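Local coordinates for protein cellobiose 2-epimerase (Spirochaeta thermophila DSM 6192, PDB 5ZIG) that probably catalyses the reversible epimerization of cellobiose to 4-O-beta-D-glucosyl-D-mannose, as a member of the N-acylglucosamine 2-epimerase family, at residues K118-G121 and N122-V126; G156-R159 and R160-G163; E302-E305 and D306-D310; C390-G393 and M394-I397. All coordinates share one frame; numbering follows the deposited sequence. Where two conformers were deposited one is given.

Contact 1: K118-G121 and N122-V126; sequences KLYG and NAFAV
Two donors of Asn122 converge on the carbonyl oxygen of Lys118, the N-cap residue of helix 119-136. The backbone bond, Asn122 N to Lys118 O, is 2.9 Å long and almost straight. The side-chain bond, Asn122 ND2 to Lys118 O, has the same 2.9 Å length, but its donor stands above the carbonyl plane while the oxygen lies in the plane of the Asn122 amide. CG of Asn122 sits beside its own backbone N (chi1 -78°), which turns the amide back toward the helix start; OD1 is taken by Phe102 N, so both ends of this buried group are held and its rotation is fixed. Further backbone bonds carry on the first turn: Ala123 N to Leu119 O at 2.6 Å, Phe124 N to Tyr120 O at 3.2 Å and Ala125 N to Gly121 O at 3.0 Å. The aromatic pair is spaced one helical turn apart. Tyr120 and Phe124 run side by side in the same direction, ring centroids 5.3 Å apart and planes inclined by 51°. Phe124 CE2 does the touching, 3.6 Å from Tyr120 CZ and 3.4 Å from Tyr120 OH. Around the pair, His196 of helix 191-208 stacks on Phe124 and meets Tyr120 edge-to-face, while Arg62 of helix 57-73 touches both. Asn122 and Val126 instead face Thr148 of helix 139-156, so this buried helix start is wedged between three helices of the alpha/alpha barrel.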
loop_
_atom_site.group_PDB
_atom_site.type_symbol
_atom_site.label_atom_id
_atom_site.label_comp_id
_atom_site.label_asym_id
_atom_site.label_seq_id
_atom_site.Cartn_x
_atom_site.Cartn_y
_atom_site.Cartn_z
ATOM N N LYS A 118 -4.207 -15.652 -3.159
ATOM C CA LYS A 118 -3.339 -15.023 -2.175
ATOM C C LYS A 118 -4.140 -14.002 -1.377
ATOM O O LYS A 118 -4.805 -13.135 -1.953
ATOM C CB LYS A 118 -2.143 -14.358 -2.857
ATOM C CG LYS A 118 -1.347 -15.314 -3.742
ATOM C CD LYS A 118 0.115 -14.878 -3.911
ATOM C CE LYS A 118 0.860 -15.752 -4.924
ATOM N NZ LYS A 118 2.341 -15.590 -4.804
ATOM N N LEU A 119 -4.089 -14.122 -0.049
ATOM C CA LEU A 119 -4.807 -13.175 0.794
ATOM C C LEU A 119 -4.323 -11.753 0.542
ATOM O O LEU A 119 -5.126 -10.809 0.540
ATOM C CB LEU A 119 -4.654 -13.554 2.265
ATOM C CG LEU A 119 -5.691 -14.603 2.684
ATOM C CD1 LEU A 119 -5.502 -15.948 1.962
ATOM C CD2 LEU A 119 -5.669 -14.769 4.171
ATOM N N TYR A 120 -3.028 -11.598 0.282
ATOM C CA TYR A 120 -2.494 -10.287 -0.071
ATOM C C TYR A 120 -3.304 -9.658 -1.184
ATOM O O TYR A 120 -3.764 -8.519 -1.063
ATOM C CB TYR A 120 -1.042 -10.407 -0.479
ATOM C CG TYR A 120 -0.387 -9.074 -0.735
ATOM C CD1 TYR A 120 -0.402 -8.502 -2.002
ATOM C CD2 TYR A 120 0.238 -8.384 0.293
ATOM C CE1 TYR A 120 0.194 -7.278 -2.238
ATOM C CE2 TYR A 120 0.848 -7.156 0.062
ATOM C CZ TYR A 120 0.824 -6.611 -1.206
ATOM O OH TYR A 120 1.428 -5.388 -1.437
ATOM N N GLY A 121 -3.500 -10.387 -2.278
ATOM C CA GLY A 121 -4.264 -9.837 -3.387
ATOM C C GLY A 121 -5.749 -9.720 -3.127
ATOM O O GLY A 121 -6.393 -8.760 -3.558
ATOM N N ASN A 122 -6.325 -10.727 -2.468
ATOM C CA ASN A 122 -7.732 -10.633 -2.105
ATOM C C ASN A 122 -7.983 -9.482 -1.126
ATOM O O ASN A 122 -9.051 -8.852 -1.176
ATOM C CB ASN A 122 -8.197 -11.979 -1.537
ATOM C CG ASN A 122 -8.467 -13.003 -2.639
ATOM O OD1 ASN A 122 -9.595 -13.144 -3.093
ATOM N ND2 ASN A 122 -7.426 -13.678 -3.099
ATOM N N ALA A 123 -7.015 -9.185 -0.246
ATOM C CA ALA A 123 -7.092 -7.975 0.588
ATOM C C ALA A 123 -7.208 -6.726 -0.273
ATOM O O ALA A 123 -8.154 -5.945 -0.130
ATOM C CB ALA A 123 -5.865 -7.854 1.497
ATOM N N PHE A 124 -6.243 -6.518 -1.176
ATOM C CA PHE A 124 -6.288 -5.348 -2.048
ATOM C C PHE A 124 -7.608 -5.252 -2.803
ATOM O O PHE A 124 -8.112 -4.151 -3.024
ATOM C CB PHE A 124 -5.114 -5.363 -3.039
ATOM C CG PHE A 124 -3.966 -4.499 -2.612
ATOM C CD1 PHE A 124 -4.015 -3.124 -2.784
ATOM C CD2 PHE A 124 -2.870 -5.053 -1.974
ATOM C CE1 PHE A 124 -2.958 -2.299 -2.347
ATOM C CE2 PHE A 124 -1.821 -4.247 -1.525
ATOM C CZ PHE A 124 -1.863 -2.862 -1.725
ATOM N N ALA A 125 -8.197 -6.387 -3.190
ATOM C CA ALA A 125 -9.494 -6.336 -3.854
ATOM C C ALA A 125 -10.544 -5.744 -2.925
ATOM O O ALA A 125 -11.355 -4.912 -3.338
ATOM C CB ALA A 125 -9.920 -7.738 -4.328
ATOM N N VAL A 126 -10.563 -6.180 -1.669
ATOM C CA VAL A 126 -11.522 -5.613 -0.727
ATOM C C VAL A 126 -11.292 -4.108 -0.603
ATOM O O VAL A 126 -12.209 -3.303 -0.810
ATOM C CB VAL A 126 -11.426 -6.335 0.629
ATOM C CG1 VAL A 126 -12.113 -5.511 1.761
ATOM C CG2 VAL A 126 -12.015 -7.745 0.522
#

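Contact 2: G156-R159 and R160-G163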
loop_
_atom_site.group_PDB
_atom_site.type_symbol
_atom_site.label_atom_id
_atom_site.label_comp_id
_atom_site.label_asym_id
_atom_site.label_seq_id
_atom_site.Cartn_x
_atom_site.Cartn_y
_atom_site.Cartn_z
ATOM N N GLY A 156 -9.387 -17.893 5.684
ATOM C CA GLY A 156 -8.041 -17.374 5.864
ATOM C C GLY A 156 -7.536 -17.380 7.289
ATOM O O GLY A 156 -6.333 -17.545 7.520
ATOM N N ARG A 157 -8.430 -17.219 8.263
ATOM C CA ARG A 157 -7.990 -17.057 9.644
ATOM C C ARG A 157 -7.480 -18.375 10.214
ATOM O O ARG A 157 -8.151 -19.409 10.132
ATOM C CB ARG A 157 -9.120 -16.518 10.517
ATOM C CG ARG A 157 -9.200 -15.001 10.565
ATOM C CD ARG A 157 -8.097 -14.342 11.433
ATOM N NE ARG A 157 -7.688 -15.125 12.601
ATOM C CZ ARG A 157 -8.285 -15.099 13.792
ATOM N NH1 ARG A 157 -9.351 -14.333 14.009
ATOM N NH2 ARG A 157 -7.805 -15.842 14.776
ATOM N N ASP A 158 -6.283 -18.321 10.792
ATOM C CA ASP A 158 -5.772 -19.380 11.648
ATOM C C ASP A 158 -6.402 -19.140 13.017
ATOM O O ASP A 158 -5.978 -18.246 13.749
ATOM C CB ASP A 158 -4.247 -19.317 11.685
ATOM C CG ASP A 158 -3.622 -20.321 12.654
ATOM O OD1 ASP A 158 -2.378 -20.451 12.600
ATOM O OD2 ASP A 158 -4.342 -20.988 13.449
ATOM N N ARG A 159 -7.424 -19.931 13.352
ATOM C CA ARG A 159 -8.134 -19.736 14.607
ATOM C C ARG A 159 -7.410 -20.353 15.793
ATOM O O ARG A 159 -7.782 -20.072 16.936
ATOM C CB ARG A 159 -9.546 -20.303 14.503
ATOM C CG ARG A 159 -10.340 -19.769 13.311
ATOM C CD ARG A 159 -10.828 -18.330 13.529
ATOM N NE ARG A 159 -11.879 -17.977 12.576
ATOM C CZ ARG A 159 -12.345 -16.747 12.379
ATOM N NH1 ARG A 159 -11.863 -15.723 13.073
ATOM N NH2 ARG A 159 -13.298 -16.540 11.478
ATOM N N ARG A 160 -6.388 -21.174 15.555
ATOM C CA ARG A 160 -5.578 -21.700 16.647
ATOM C C ARG A 160 -4.545 -20.683 17.120
ATOM O O ARG A 160 -4.448 -20.395 18.320
ATOM C CB ARG A 160 -4.895 -22.989 16.194
ATOM C CG ARG A 160 -4.017 -23.674 17.222
ATOM C CD ARG A 160 -3.761 -25.114 16.779
ATOM N NE ARG A 160 -2.601 -25.727 17.422
ATOM C CZ ARG A 160 -1.628 -26.362 16.770
ATOM N NH1 ARG A 160 -1.663 -26.466 15.445
ATOM N NH2 ARG A 160 -0.616 -26.891 17.445
ATOM N N HIS A 161 -3.758 -20.130 16.193
ATOM C CA HIS A 161 -2.634 -19.278 16.546
ATOM C C HIS A 161 -2.830 -17.812 16.198
ATOM O O HIS A 161 -1.930 -17.015 16.467
ATOM C CB HIS A 161 -1.350 -19.785 15.881
ATOM C CG HIS A 161 -0.801 -21.027 16.515
ATOM N ND1 HIS A 161 -0.981 -22.286 15.973
ATOM C CD2 HIS A 161 -0.094 -21.207 17.656
ATOM C CE1 HIS A 161 -0.396 -23.183 16.748
ATOM N NE2 HIS A 161 0.150 -22.553 17.775
ATOM N N GLY A 162 -3.971 -17.429 15.635
ATOM C CA GLY A 162 -4.224 -16.050 15.275
ATOM C C GLY A 162 -3.647 -15.738 13.905
ATOM O O GLY A 162 -2.876 -16.504 13.340
ATOM N N GLY A 163 -4.033 -14.588 13.355
ATOM C CA GLY A 163 -3.493 -14.181 12.064
ATOM C C GLY A 163 -4.107 -14.991 10.928
ATOM O O GLY A 163 -5.113 -15.682 11.106
#
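A chi1 of 175°, with CG opposite the backbone N, turns the Asp158 carboxylate toward the backbone of Arg160 and His161, whereas bends at chi2 and chi3 bring NE of Arg157 alongside Gly163 O. Asp158 OD2 accepts from His161 N at 2.9 Å, a nearly straight bond that reaches the oxygen from above the carboxylate plane. A weak bond from Arg160 N, also 2.9 Å from Asp158 OD2, adds to the grip. The other oxygen, OD1, is salt-bridged to Lys189, whose NZ also bonds Gly162 O; this cation would probably favour the charged carboxylate. This stretch has no regular helix or strand; it doubles back in the loop between helix 139-156 and strand 167-168, held by the carboxylate and by backbone bonds. Asp158 N donates to Gly163 O at 2.9 Å, and Gly162 N gives a weak bond to Asp158 O. Positive phi at Gly162 and Gly163 suits glycine in both places. Arg157 NE approaches the same Gly163 O at 3.0 Å in a weak bond, the oxygen lying at the guanidinium edge. Arg157 NH2 meets Asp158 O at 3.2 Å from above the carbonyl plane, and CE1 of His161 lies over the centre of the Arg160 guanidinium.

Contact 3: E302-E305 and D306-D310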
loop_
_atom_site.group_PDB
_atom_site.type_symbol
_atom_site.label_atom_id
_atom_site.label_comp_id
_atom_site.label_asym_id
_atom_site.label_seq_id
_atom_site.Cartn_x
_atom_site.Cartn_y
_atom_site.Cartn_z
ATOM N N GLU A 302 16.291 -2.235 1.940
ATOM C CA GLU A 302 16.168 -3.192 3.019
ATOM C C GLU A 302 17.529 -3.516 3.602
ATOM O O GLU A 302 18.570 -3.341 2.963
ATOM C CB GLU A 302 15.494 -4.491 2.547
ATOM C CG GLU A 302 16.415 -5.363 1.716
ATOM C CD GLU A 302 15.821 -6.733 1.415
ATOM O OE1 GLU A 302 15.137 -7.300 2.299
ATOM O OE2 GLU A 302 16.039 -7.237 0.294
ATOM N N GLN A 303 17.491 -4.001 4.834
ATOM C CA GLN A 303 18.619 -4.659 5.468
ATOM C C GLN A 303 18.451 -6.159 5.266
ATOM O O GLN A 303 17.457 -6.740 5.720
ATOM C CB GLN A 303 18.671 -4.307 6.951
ATOM C CG GLN A 303 19.894 -4.810 7.683
ATOM C CD GLN A 303 20.290 -3.871 8.810
ATOM O OE1 GLN A 303 19.793 -3.983 9.930
ATOM N NE2 GLN A 303 21.176 -2.928 8.509
ATOM N N ARG A 304 19.402 -6.779 4.568
ATOM C CA ARG A 304 19.330 -8.215 4.349
ATOM C C ARG A 304 19.550 -8.969 5.658
ATOM O O ARG A 304 20.003 -8.410 6.664
ATOM C CB ARG A 304 20.362 -8.636 3.303
ATOM C CG ARG A 304 20.130 -7.954 1.979
ATOM C CD ARG A 304 20.921 -8.601 0.882
ATOM N NE ARG A 304 20.971 -7.758 -0.308
ATOM C CZ ARG A 304 21.854 -6.783 -0.511
ATOM N NH1 ARG A 304 22.777 -6.506 0.403
ATOM N NH2 ARG A 304 21.808 -6.085 -1.642
ATOM N N GLU A 305 19.225 -10.269 5.639
ATOM C CA GLU A 305 19.381 -11.074 6.844
ATOM C C GLU A 305 20.813 -11.026 7.368
ATOM O O GLU A 305 21.030 -11.106 8.579
ATOM C CB GLU A 305 18.944 -12.522 6.582
ATOM C CG GLU A 305 17.556 -12.666 5.941
ATOM C CD GLU A 305 17.016 -14.098 5.971
ATOM O OE1 GLU A 305 17.613 -14.939 6.677
ATOM O OE2 GLU A 305 15.995 -14.377 5.293
ATOM N N ASP A 306 21.797 -10.854 6.489
ATOM C CA ASP A 306 23.198 -10.859 6.897
ATOM C C ASP A 306 23.735 -9.475 7.271
ATOM O O ASP A 306 24.945 -9.333 7.461
ATOM C CB ASP A 306 24.064 -11.488 5.795
ATOM C CG ASP A 306 24.093 -10.658 4.506
ATOM O OD1 ASP A 306 23.556 -9.521 4.486
ATOM O OD2 ASP A 306 24.648 -11.158 3.501
ATOM N N GLY A 307 22.874 -8.454 7.372
ATOM C CA GLY A 307 23.289 -7.135 7.795
ATOM C C GLY A 307 23.618 -6.163 6.677
ATOM O O GLY A 307 23.538 -4.947 6.895
ATOM N N SER A 308 23.984 -6.651 5.492
ATOM C CA SER A 308 24.183 -5.755 4.360
ATOM C C SER A 308 22.869 -5.067 4.005
ATOM O O SER A 308 21.778 -5.520 4.370
ATOM C CB SER A 308 24.731 -6.511 3.142
ATOM O OG SER A 308 23.778 -7.423 2.590
ATOM N N VAL A 309 22.977 -3.955 3.281
ATOM C CA VAL A 309 21.836 -3.089 3.004
ATOM C C VAL A 309 21.687 -2.930 1.501
ATOM O O VAL A 309 22.665 -2.635 0.800
ATOM C CB VAL A 309 21.977 -1.712 3.688
ATOM C CG1 VAL A 309 20.764 -0.832 3.367
ATOM C CG2 VAL A 309 22.128 -1.874 5.186
ATOM N N ASP A 310 20.472 -3.145 1.010
ATOM C CA ASP A 310 20.131 -2.774 -0.359
ATOM C C ASP A 310 19.869 -1.273 -0.355
ATOM O O ASP A 310 18.862 -0.815 0.194
ATOM C CB ASP A 310 18.914 -3.555 -0.851
ATOM C CG ASP A 310 18.473 -3.134 -2.245
ATOM O OD1 ASP A 310 19.163 -2.319 -2.870
ATOM O OD2 ASP A 310 17.434 -3.622 -2.738
#
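The guanidinium of Arg304 takes Ser308 OG at its edge and the backbone of Asp310 over one face, with Asp310 N offset toward the rim. The edge contact is a hydrogen bond of 2.6 Å from Arg304 NH1 to Ser308 OG, and the oxygen lies close to the guanidinium plane. These groups belong to a beta hairpin whose strands, 302-303 and 309-314, are joined by a type I turn from Arg304 to Gly307 with a G1 bulge at Gly307. An extended chain from CG to NE (chi2 -166°) carries the arginine across to the partner strand. Its flat end is nearly parallel to the Asp310 carboxylate, 8° between the planes, yet the charged atoms do not touch; the acid bonds Ala312 N and Asn301 ND2 instead. In the ladder, Glu302 and Asp310 form a hydrogen-bonded pair, with Asp310 N to Glu302 O at 2.7 Å and a weak return bond from Glu302 N to Asp310 O. Gln303 and Val309 are the adjoining non-hydrogen-bonded pair, and on their face of the sheet Gln303 NE2 rests 3.6 Å from Val309 CG2. Arg304 N to Ser308 O, at 2.7 Å, closes the loop beyond the ladder. Gly307 N closes the turn on Arg304 O at 3.0 Å, approaching from above the carbonyl plane; its backbone angles call for glycine. The exposed loop is fixed by an Asx turn: Asp306 OD1 receives Ser308 N at 3.1 Å from above the carboxylate plane, and Ser308 OG donates to the syn lone pair of Asp306 OD1 at 2.8 Å.

Contact 4: C390-G393 and M394-I397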
loop_
_atom_site.group_PDB
_atom_site.type_symbol
_atom_site.label_atom_id
_atom_site.label_comp_id
_atom_site.label_asym_id
_atom_site.label_seq_id
_atom_site.Cartn_x
_atom_site.Cartn_y
_atom_site.Cartn_z
ATOM N N CYS A 390 0.174 11.386 -2.614
ATOM C CA CYS A 390 -0.286 12.716 -2.986
ATOM C C CYS A 390 -1.604 13.057 -2.297
ATOM O O CYS A 390 -1.773 14.171 -1.780
ATOM C CB CYS A 390 -0.433 12.807 -4.508
ATOM S SG CYS A 390 1.102 12.694 -5.453
ATOM N N LEU A 391 -2.556 12.115 -2.291
ATOM C CA LEU A 391 -3.841 12.356 -1.636
ATOM C C LEU A 391 -3.680 12.476 -0.126
ATOM O O LEU A 391 -4.255 13.371 0.496
ATOM C CB LEU A 391 -4.832 11.241 -1.977
ATOM C CG LEU A 391 -5.330 11.272 -3.430
ATOM C CD1 LEU A 391 -5.863 9.902 -3.837
ATOM C CD2 LEU A 391 -6.382 12.365 -3.665
ATOM N N GLU A 392 -2.896 11.584 0.477
ATOM C CA GLU A 392 -2.611 11.699 1.900
ATOM C C GLU A 392 -1.844 12.987 2.211
ATOM O O GLU A 392 -2.149 13.672 3.192
ATOM C CB GLU A 392 -1.823 10.476 2.375
ATOM C CG GLU A 392 -2.700 9.224 2.566
ATOM C CD GLU A 392 -3.654 9.343 3.752
ATOM O OE1 GLU A 392 -3.252 9.893 4.815
ATOM O OE2 GLU A 392 -4.812 8.885 3.622
ATOM N N GLY A 393 -0.837 13.327 1.392
ATOM C CA GLY A 393 -0.116 14.578 1.606
ATOM C C GLY A 393 -1.024 15.797 1.542
ATOM O O GLY A 393 -0.930 16.694 2.376
ATOM N N MET A 394 -1.936 15.828 0.572
ATOM C CA MET A 394 -2.772 17.008 0.389
ATOM C C MET A 394 -3.698 17.205 1.575
ATOM O O MET A 394 -3.817 18.320 2.104
ATOM C CB MET A 394 -3.577 16.884 -0.904
ATOM C CG MET A 394 -2.788 17.289 -2.135
ATOM S SD MET A 394 -3.814 17.328 -3.609
ATOM C CE MET A 394 -3.767 15.597 -4.073
ATOM N N ARG A 395 -4.357 16.127 2.013
ATOM C CA ARG A 395 -5.280 16.242 3.129
ATOM C C ARG A 395 -4.553 16.582 4.416
ATOM O O ARG A 395 -5.040 17.391 5.215
ATOM C CB ARG A 395 -6.072 14.953 3.309
ATOM C CG ARG A 395 -7.470 15.197 3.875
ATOM C CD ARG A 395 -8.036 13.926 4.485
ATOM N NE ARG A 395 -7.119 13.296 5.434
ATOM C CZ ARG A 395 -6.475 12.154 5.210
ATOM N NH1 ARG A 395 -6.645 11.512 4.059
ATOM N NH2 ARG A 395 -5.656 11.647 6.126
ATOM N N ARG A 396 -3.393 15.966 4.638
ATOM C CA ARG A 396 -2.680 16.175 5.888
ATOM C C ARG A 396 -2.046 17.555 5.932
ATOM O O ARG A 396 -2.085 18.226 6.973
ATOM C CB ARG A 396 -1.612 15.102 6.076
ATOM C CG ARG A 396 -2.154 13.725 6.445
ATOM C CD ARG A 396 -1.021 12.696 6.252
ATOM N NE ARG A 396 -1.473 11.309 6.333
ATOM C CZ ARG A 396 -1.549 10.616 7.464
ATOM N NH1 ARG A 396 -1.206 11.175 8.619
ATOM N NH2 ARG A 396 -1.976 9.367 7.437
ATOM N N ILE A 397 -1.419 17.981 4.827
ATOM C CA ILE A 397 -0.770 19.290 4.826
ATOM C C ILE A 397 -1.808 20.388 5.002
ATOM O O ILE A 397 -1.612 21.316 5.798
ATOM C CB ILE A 397 0.080 19.484 3.556
ATOM C CG1 ILE A 397 1.430 18.783 3.723
ATOM C CG2 ILE A 397 0.351 20.954 3.305
ATOM C CD1 ILE A 397 2.290 18.800 2.452
#
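A salt-bridge network on helix 384-402 joins Glu392 to Arg395 and Arg396, three and four residues further on. Arg395 runs alongside the glutamate and grips its carboxylate end-on with two nitrogens. Its NH1 reaches Glu392 OE2 at 3.2 Å in an almost straight bond, in the guanidinium plane but from above the carboxylate plane; its NH2 meets Glu392 OE1 at 3.3 Å. Arg396 comes across from the next position, its planar end turned 58° from the carboxylate. Arg396 NE lies 2.7 Å from Glu392 OE1, and a weak bond from Arg396 NH2 reaches that same oxygen at 3.0 Å. The bend of Glu392 at chi2 (-70°) swings the acid forward along the helix, toward both arginines. Two positive groups would probably stabilise its charged form. Elsewhere on the helix, the bent Met394 brings CE to 3.4 Å from Cys390 O and 4.2 Å from Leu391 CD2, while Ile397 N bonds Gly393 O at 2.8 Å. Met394 and Ile397 pack on helix 7-31. The Glu392 and Arg396 side chains lie against Val323 of helix 315-332 and Trp259 of helix 251-269, and Asn327 of helix 315-332 accepts from Arg396 NH1.

Along the chain the four contacts follow in series. Contacts 1 and 2 are neighbours: their centres lie about 17 Å apart, and Leu119 CD2 packs on Gly156 CA at 3.9 Å, bringing the start of helix 119-136 against the loop that follows helix 139-156. Contact 3 forms a hairpin in a four-stranded antiparallel sheet, its centre about 28 Å from that of contact 1. Contact 4, on the last helix, lies across the chain's centre from contacts 1 and 2, with centres about 25 and 35 Å away. Contacts 1 and 4 lie within helices of the alpha/alpha barrel, contacts 2 and 3 in the loop and hairpin between helices, so each holds its own part of the ring.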